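Niemann-Pick type C2 protein (Camponotus japonicus, PDB 3WEB) binds oleic acid inside an immunoglobulin-like beta-sandwich and probably carries such lipid-like molecules in the chemical communication of the worker ant. Local coordinates at residues I16-C21 with S34-S39; L108-E113 with V125-K130; F42-D47 with C83-D88. All blocks are in the same frame, centred on the assembly; numbering follows the deposited sequence.

Interaction 1. Residues I16-C21 with S34-S39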
# COMPACT_ATOMS: atom_id res chain seq x y z
N ILE A 16 -0.38 1.07 9.17
CA ILE A 16 -0.96 0.21 8.14
C ILE A 16 -1.76 -0.88 8.83
O ILE A 16 -1.27 -1.49 9.78
CB ILE A 16 0.12 -0.46 7.27
CG1 ILE A 16 1.20 0.54 6.83
CG2 ILE A 16 -0.50 -1.20 6.09
CD1 ILE A 16 0.73 1.62 5.88
N ILE A 17 -3.00 -1.10 8.38
CA ILE A 17 -3.81 -2.20 8.89
C ILE A 17 -4.26 -3.06 7.71
O ILE A 17 -4.83 -2.55 6.75
CB ILE A 17 -5.06 -1.72 9.66
CG1 ILE A 17 -4.66 -0.79 10.81
CG2 ILE A 17 -5.88 -2.90 10.18
CD1 ILE A 17 -5.82 -0.01 11.40
N ILE A 18 -3.98 -4.36 7.80
CA ILE A 18 -4.46 -5.32 6.82
C ILE A 18 -5.34 -6.31 7.57
O ILE A 18 -4.88 -6.94 8.53
CB ILE A 18 -3.31 -6.03 6.08
CG1 ILE A 18 -2.43 -5.01 5.35
CG2 ILE A 18 -3.87 -7.05 5.09
CD1 ILE A 18 -1.20 -5.60 4.68
N SER A 19 -6.59 -6.44 7.13
CA SER A 19 -7.62 -7.18 7.88
C SER A 19 -7.28 -8.63 8.17
O SER A 19 -7.70 -9.17 9.18
CB SER A 19 -8.97 -7.11 7.14
OG SER A 19 -8.89 -7.73 5.87
N SER A 20 -6.50 -9.25 7.28
CA SER A 20 -6.22 -10.68 7.39
C SER A 20 -5.01 -11.01 8.27
O SER A 20 -4.75 -12.18 8.55
CB SER A 20 -6.01 -11.27 5.99
OG SER A 20 -4.98 -10.58 5.31
N CYS A 21 -4.27 -10.00 8.70
CA CYS A 21 -3.06 -10.26 9.47
C CYS A 21 -2.81 -9.26 10.58
O CYS A 21 -3.37 -8.17 10.58
CB CYS A 21 -1.84 -10.33 8.56
SG CYS A 21 -1.27 -8.74 7.92
N SER A 34 -11.07 -14.65 -0.08
CA SER A 34 -11.56 -13.73 0.93
C SER A 34 -11.33 -12.28 0.51
O SER A 34 -10.43 -11.99 -0.29
CB SER A 34 -10.90 -13.99 2.28
OG SER A 34 -9.59 -13.45 2.33
N GLU A 35 -12.17 -11.40 1.04
CA GLU A 35 -11.97 -9.96 0.90
C GLU A 35 -10.90 -9.50 1.89
O GLU A 35 -10.94 -9.87 3.06
CB GLU A 35 -13.26 -9.19 1.17
CG GLU A 35 -14.25 -9.19 0.01
CD GLU A 35 -15.38 -8.18 0.21
OE1 GLU A 35 -15.70 -7.83 1.37
OE2 GLU A 35 -15.95 -7.74 -0.81
N ILE A 36 -9.95 -8.72 1.39
CA ILE A 36 -8.91 -8.14 2.23
C ILE A 36 -9.17 -6.65 2.31
O ILE A 36 -9.35 -5.99 1.27
CB ILE A 36 -7.49 -8.40 1.65
CG1 ILE A 36 -7.28 -9.88 1.29
CG2 ILE A 36 -6.41 -7.89 2.60
CD1 ILE A 36 -7.39 -10.84 2.46
N HIS A 37 -9.22 -6.13 3.53
CA HIS A 37 -9.38 -4.69 3.74
C HIS A 37 -8.06 -4.09 4.21
O HIS A 37 -7.48 -4.54 5.19
CB HIS A 37 -10.48 -4.42 4.76
CG HIS A 37 -11.72 -5.24 4.52
ND1 HIS A 37 -12.54 -5.04 3.43
CD2 HIS A 37 -12.26 -6.26 5.22
CE1 HIS A 37 -13.54 -5.90 3.47
NE2 HIS A 37 -13.39 -6.66 4.55
N VAL A 38 -7.60 -3.07 3.50
CA VAL A 38 -6.30 -2.45 3.79
C VAL A 38 -6.54 -0.99 4.11
O VAL A 38 -7.30 -0.32 3.41
CB VAL A 38 -5.32 -2.56 2.61
CG1 VAL A 38 -3.99 -1.87 2.93
CG2 VAL A 38 -5.08 -4.02 2.23
N SER A 39 -5.91 -0.51 5.18
CA SER A 39 -5.95 0.90 5.55
C SER A 39 -4.53 1.44 5.72
O SER A 39 -3.66 0.74 6.24
CB SER A 39 -6.71 1.10 6.88
OG SER A 39 -6.57 2.43 7.35
O HOH W 1 -9.80 -10.20 6.08
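Ser19 meets His37 where strand 11-18 gives way to a turn, and the serine side chain takes over a bond that a strand's backbone would otherwise make. Its CB lies 3.6 Å from His37 O, the same oxygen that accepts the backbone hydrogen bond from Ser19 N. One atom further, OG sits between the backbone N and the carbonyl carbon (chi1 63°), which swings it across to the partner strand. There Ser19 OG accepts an almost straight hydrogen bond from His37 N at 2.9 Å, with 173° at the hydrogen. The hydroxyl also binds a water at 2.6 Å from OG, and this water donates in turn to Glu35 O. His37 CD2 comes to 3.7 Å from Ser19 OG, the imidazole lying obliquely to the hydroxyl while its ND1 is hydrogen-bonded to Thr96 on the adjoining strand 91-99.

Before the turn the pairing is regular and antiparallel: Ile17 and Ser39 exchange two backbone hydrogen bonds, and Ile18 faces Val38 as a non-hydrogen-bonded pair. This is the edge of the three-stranded sheet of the ML-domain beta-sandwich, and the type I beta turn from Ile18 to Cys21 ends the edge strand while Cys21 forms a disulfide with Cys28.

On the face opposite Ile17 and Ser39, the hydrocarbon groups of Ile18, Ile36 and Val38 are buried. The CG2 methyls of Ile18 and Ile36 meet at 3.7 Å, the two side chains crossing at a slant, and Ile18 and Val38 both touch the bound oleic acid. Ile36 CD1 reaches further, to 3.7 Å from Ser20 OG, so that a methyl packs beneath the turn; the hydroxyl of Ser20 has its polar partner in Ser29 O.

Interaction 2. Residues L108-E113 with V125-K130. With OLA (oleic acid), chain B.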
# COMPACT_ATOMS: atom_id res chain seq x y z
N LEU A 108 6.40 -13.72 0.02
CA LEU A 108 7.15 -12.68 -0.67
C LEU A 108 7.11 -11.37 0.10
O LEU A 108 6.19 -11.12 0.88
CB LEU A 108 6.61 -12.47 -2.09
CG LEU A 108 5.34 -11.64 -2.33
CD1 LEU A 108 5.12 -11.45 -3.83
CD2 LEU A 108 4.10 -12.24 -1.68
N GLU A 109 8.12 -10.53 -0.12
CA GLU A 109 8.09 -9.17 0.38
C GLU A 109 7.29 -8.33 -0.59
O GLU A 109 7.43 -8.45 -1.81
CB GLU A 109 9.48 -8.57 0.52
CG GLU A 109 10.27 -9.04 1.74
CD GLU A 109 11.58 -8.29 1.88
OE1 GLU A 109 12.41 -8.37 0.94
OE2 GLU A 109 11.78 -7.62 2.91
N ILE A 110 6.45 -7.47 -0.03
CA ILE A 110 5.62 -6.58 -0.82
C ILE A 110 6.11 -5.16 -0.57
O ILE A 110 6.43 -4.80 0.57
CB ILE A 110 4.13 -6.74 -0.45
CG1 ILE A 110 3.62 -8.08 -1.00
CG2 ILE A 110 3.29 -5.59 -1.00
CD1 ILE A 110 2.30 -8.52 -0.41
N MET A 111 6.22 -4.38 -1.64
CA MET A 111 6.53 -2.96 -1.54
C MET A 111 5.41 -2.17 -2.18
O MET A 111 4.99 -2.47 -3.29
CB MET A 111 7.85 -2.62 -2.22
CG MET A 111 9.08 -3.21 -1.54
SD MET A 111 10.58 -2.92 -2.49
CE MET A 111 10.47 -1.14 -2.75
N TRP A 112 4.92 -1.17 -1.46
CA TRP A 112 3.73 -0.45 -1.88
C TRP A 112 3.98 1.04 -1.69
O TRP A 112 4.31 1.48 -0.58
CB TRP A 112 2.55 -0.94 -1.04
CG TRP A 112 1.25 -0.22 -1.25
CD1 TRP A 112 0.68 0.14 -2.44
CD2 TRP A 112 0.32 0.16 -0.23
NE1 TRP A 112 -0.53 0.75 -2.22
CE2 TRP A 112 -0.78 0.78 -0.87
CE3 TRP A 112 0.31 0.05 1.17
CZ2 TRP A 112 -1.88 1.29 -0.16
CZ3 TRP A 112 -0.79 0.56 1.88
CH2 TRP A 112 -1.86 1.17 1.21
N GLU A 113 3.82 1.79 -2.77
CA GLU A 113 4.14 3.21 -2.79
C GLU A 113 2.97 4.08 -3.24
O GLU A 113 2.18 3.68 -4.09
CB GLU A 113 5.32 3.51 -3.72
CG GLU A 113 6.54 2.61 -3.54
CD GLU A 113 7.68 2.97 -4.48
OE1 GLU A 113 7.42 3.65 -5.51
OE2 GLU A 113 8.83 2.57 -4.20
N VAL A 125 5.98 1.55 1.68
CA VAL A 125 5.75 0.55 2.72
C VAL A 125 6.30 -0.78 2.23
O VAL A 125 6.05 -1.16 1.09
CB VAL A 125 4.24 0.39 3.00
CG1 VAL A 125 4.00 -0.66 4.08
CG2 VAL A 125 3.61 1.73 3.39
N LYS A 126 7.05 -1.47 3.09
CA LYS A 126 7.60 -2.77 2.76
C LYS A 126 7.29 -3.76 3.88
O LYS A 126 7.52 -3.48 5.05
CB LYS A 126 9.11 -2.66 2.56
CG LYS A 126 9.80 -3.95 2.17
CD LYS A 126 11.31 -3.73 2.19
CE LYS A 126 12.05 -4.74 1.35
NZ LYS A 126 13.51 -4.56 1.57
N PHE A 127 6.73 -4.91 3.52
CA PHE A 127 6.41 -5.92 4.53
C PHE A 127 6.44 -7.33 3.96
O PHE A 127 6.25 -7.51 2.74
CB PHE A 127 5.06 -5.61 5.19
CG PHE A 127 3.89 -5.70 4.26
CD1 PHE A 127 3.55 -4.64 3.43
CD2 PHE A 127 3.10 -6.85 4.23
CE1 PHE A 127 2.46 -4.73 2.58
CE2 PHE A 127 2.02 -6.95 3.39
CZ PHE A 127 1.70 -5.89 2.55
N PRO A 128 6.70 -8.33 4.81
CA PRO A 128 6.64 -9.72 4.34
C PRO A 128 5.21 -10.25 4.36
O PRO A 128 4.47 -10.04 5.34
CB PRO A 128 7.51 -10.46 5.35
CG PRO A 128 7.36 -9.68 6.62
CD PRO A 128 7.09 -8.25 6.23
N ALA A 129 4.82 -10.94 3.30
CA ALA A 129 3.48 -11.56 3.26
C ALA A 129 3.52 -13.04 2.91
O ALA A 129 4.47 -13.53 2.30
CB ALA A 129 2.58 -10.82 2.28
N LYS A 130 2.48 -13.75 3.32
CA LYS A 130 2.32 -15.13 2.93
C LYS A 130 0.90 -15.34 2.45
O LYS A 130 -0.05 -15.19 3.21
CB LYS A 130 2.65 -16.06 4.10
CG LYS A 130 2.75 -17.53 3.68
CD LYS A 130 3.25 -18.39 4.83
CE LYS A 130 3.20 -19.86 4.45
NZ LYS A 130 3.54 -20.72 5.61
C1 OLA B . -6.04 -2.25 -6.71
O1 OLA B . -5.84 -1.05 -6.99
O2 OLA B . -5.96 -3.18 -7.55
C2 OLA B . -6.38 -2.61 -5.28
C3 OLA B . -5.29 -3.47 -4.65
C4 OLA B . -4.88 -2.94 -3.28
C5 OLA B . -3.45 -2.41 -3.28
C6 OLA B . -2.85 -2.42 -1.89
C7 OLA B . -1.72 -3.44 -1.82
C8 OLA B . -0.99 -3.44 -0.47
C9 OLA B . -1.76 -4.24 0.56
C10 OLA B . -1.66 -5.56 0.72
C11 OLA B . -0.75 -6.44 -0.11
C12 OLA B . -1.41 -7.79 -0.34
C13 OLA B . -1.24 -8.25 -1.78
C14 OLA B . -2.15 -9.43 -2.08
C15 OLA B . -1.62 -10.27 -3.23
C16 OLA B . -2.49 -10.10 -4.47
C17 OLA B . -3.30 -11.37 -4.74
C18 OLA B . -3.52 -11.58 -6.22
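Ile110 and Phe127 form the central relief of this contact, lying side by side and pointing the same way into the sandwich. The branched base of the isoleucine is the bump: CB stands over one face of the phenyl ring, 4.2 Å from its centroid and offset toward the rim, in a CH-pi contact. Phe127 can offer that face because a chi1 of 65° tucks the ring back over the strand's own backbone toward Ile110. CG2 of Ile110 abuts Phe127 CE1, while the other branch runs past the ring until CD1 settles 3.6 Å from Ala129 CB, where the small alanine accommodates it.

The two strands are the arms of a beta hairpin in the immunoglobulin-like sandwich. Six backbone hydrogen bonds join them through the pairs Leu108-Ala129, Ile110-Phe127 and Trp112-Val125, whose side chains all point to the interior face; Ile110, Trp112 and Phe127 touch the lipid there.

Oleic acid fills the hollow beneath this surface. Its C11 lies in the plane of the Phe127 ring at the edge, 3.7 Å from CZ, and is equally close to Ile110 CD1, the two residues lining one wall of the pocket. Nearer the carboxylate end, C8 rests over one face of the Trp112 indole, 3.8 Å from CD2.

On the reverse face, Met111 CG lies alongside Lys126 CG at 3.9 Å. The extended lysine continues across Glu109, with Lys126 CE nearing Glu109 OE2 at 3.3 Å, and its ammonium makes a long salt bridge, NZ to OE2 3.8 Å.

Interaction 3. Residues F42-D47 with C83-D88; sequences FTPSVD and CPLKKD
Asp47 and Lys87 lock the two segments together from both directions, each using its side chain to reach the other segment's backbone. In Asp47, CG is anti to the carbonyl carbon (chi1 -71°), which carries OD1 over to Lys87 N for a hydrogen bond of 2.8 Å, met nearly along the C-O axis. The two side chains cross at about a right angle, and Lys87 CB packs 3.3 Å from the same OD1.

Lys87 answers with a long arm that folds back at its end. Its CG is anti to the backbone N, the next two torsions keep the chain extended, and a final bend (chi4 75°) turns the ammonium toward Ser45. There Lys87 NZ donates to Ser45 O at 3.0 Å, tilted from the carbonyl plane, while CG passes close to the same oxygen. The carbonyl is therefore approached by the charged end and by the aliphatic stem of one lysine. A third link is purely backbone: Asp88 N donates to Pro44 O at 2.9 Å. Thr43 CG2 rests against the Asp88 backbone, 3.5 Å from its C atom.

Beneath the polar layer, Leu85 supplies the apolar part. Its CB lies 3.9 Å from Pro44 CG, with the two side chains roughly perpendicular, and Leu85 CD1 reaches Phe42 CE2 at 4.0 Å. Phe42 in turn packs edge-to-face with Phe114, and its side chain is about 12 Å from the bound oleic acid. Leu85 also touches Ile91 and Val51, so the buried leucine packs between Pro44, Phe42 and residues of strands 51-59 and 91-99.

The end of strand 34-44 and the loop after it thus pack against the long loop leading into strand 91-99, itself held by the Cys83-Cys74 disulfide, at one end of an immunoglobulin-like beta-sandwich.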
# COMPACT_ATOMS: atom_id res chain seq x y z
N PHE A 42 -1.54 8.26 6.52
CA PHE A 42 -0.35 8.91 6.00
C PHE A 42 -0.47 10.43 5.94
O PHE A 42 -1.57 10.98 5.96
CB PHE A 42 0.04 8.31 4.63
CG PHE A 42 -0.87 8.70 3.50
CD1 PHE A 42 -2.14 8.13 3.37
CD2 PHE A 42 -0.45 9.62 2.54
CE1 PHE A 42 -2.98 8.48 2.31
CE2 PHE A 42 -1.28 9.97 1.48
CZ PHE A 42 -2.55 9.41 1.37
N THR A 43 0.68 11.08 5.85
CA THR A 43 0.77 12.53 5.85
C THR A 43 1.77 13.00 4.80
O THR A 43 2.97 12.72 4.91
CB THR A 43 1.25 13.05 7.23
OG1 THR A 43 0.45 12.50 8.28
CG2 THR A 43 1.16 14.57 7.28
N PRO A 44 1.29 13.74 3.78
CA PRO A 44 2.21 14.37 2.82
C PRO A 44 2.90 15.57 3.47
O PRO A 44 2.30 16.24 4.33
CB PRO A 44 1.28 14.83 1.68
CG PRO A 44 -0.04 15.09 2.36
CD PRO A 44 -0.12 14.13 3.53
N SER A 45 4.15 15.83 3.10
CA SER A 45 4.89 16.97 3.67
C SER A 45 4.80 18.19 2.76
O SER A 45 5.34 19.26 3.08
CB SER A 45 6.35 16.60 3.93
OG SER A 45 6.97 16.14 2.74
N VAL A 46 4.13 18.01 1.62
CA VAL A 46 3.84 19.06 0.64
C VAL A 46 2.40 18.92 0.16
O VAL A 46 1.77 17.88 0.38
CB VAL A 46 4.78 18.99 -0.58
CG1 VAL A 46 6.23 19.27 -0.18
CG2 VAL A 46 4.65 17.65 -1.31
N ASP A 47 1.86 19.96 -0.47
CA ASP A 47 0.55 19.86 -1.10
C ASP A 47 0.65 18.91 -2.29
O ASP A 47 1.62 18.96 -3.05
CB ASP A 47 0.07 21.23 -1.57
CG ASP A 47 -0.33 22.15 -0.43
OD1 ASP A 47 -0.57 21.69 0.70
OD2 ASP A 47 -0.41 23.37 -0.68
N CYS A 83 -8.25 14.44 -3.48
CA CYS A 83 -7.23 15.42 -3.84
C CYS A 83 -7.86 16.81 -4.02
O CYS A 83 -9.05 16.91 -4.31
CB CYS A 83 -6.55 14.98 -5.13
SG CYS A 83 -5.18 13.81 -4.91
N PRO A 84 -7.07 17.89 -3.84
CA PRO A 84 -5.65 17.89 -3.47
C PRO A 84 -5.42 17.56 -2.00
O PRO A 84 -6.27 17.85 -1.14
CB PRO A 84 -5.22 19.32 -3.79
CG PRO A 84 -6.45 20.14 -3.61
CD PRO A 84 -7.59 19.26 -4.04
N LEU A 85 -4.28 16.94 -1.70
CA LEU A 85 -3.90 16.65 -0.33
C LEU A 85 -3.23 17.87 0.26
O LEU A 85 -2.37 18.49 -0.37
CB LEU A 85 -2.93 15.46 -0.26
CG LEU A 85 -3.21 14.20 -1.09
CD1 LEU A 85 -2.17 13.14 -0.76
CD2 LEU A 85 -4.62 13.67 -0.87
N LYS A 86 -3.65 18.23 1.47
CA LYS A 86 -3.06 19.35 2.17
C LYS A 86 -1.80 18.94 2.92
O LYS A 86 -1.78 17.93 3.63
CB LYS A 86 -4.06 19.97 3.14
CG LYS A 86 -5.31 20.54 2.50
CD LYS A 86 -6.16 21.16 3.59
CE LYS A 86 -7.29 21.99 3.03
NZ LYS A 86 -8.24 22.29 4.13
N LYS A 87 -0.76 19.75 2.77
CA LYS A 87 0.48 19.62 3.51
C LYS A 87 0.21 19.40 5.01
O LYS A 87 -0.62 20.08 5.60
CB LYS A 87 1.30 20.90 3.29
CG LYS A 87 2.57 21.03 4.10
CD LYS A 87 3.11 22.45 3.98
CE LYS A 87 4.32 22.63 4.87
NZ LYS A 87 5.51 21.97 4.27
N ASP A 88 0.90 18.41 5.59
CA ASP A 88 0.94 18.18 7.05
C ASP A 88 -0.34 17.67 7.69
O ASP A 88 -0.45 17.62 8.92
CB ASP A 88 1.42 19.44 7.79
CG ASP A 88 2.85 19.80 7.46
OD1 ASP A 88 3.61 18.90 7.07
OD2 ASP A 88 3.22 20.99 7.60

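In the fold
From the N terminus, strand 11-18 turns and returns through strand 34-44, and interaction 1 closes that first, short loop. The same strand runs on into 42-47, where interaction 3 closes a much longer loop over strands 51-59 and 62-66 and fastens the approach to strand 91-99. Interaction 2 follows with the hairpin of strands 107-116 and 121-131. The three loops come in series, neither nesting nor crossing. Interactions 1 and 2 belong to different sheets yet touch across the interior, Ile18 against Phe127 and Val38 against Trp112, with oleic acid contacting both; interaction 3 lies about 24 Å from each, centre to centre.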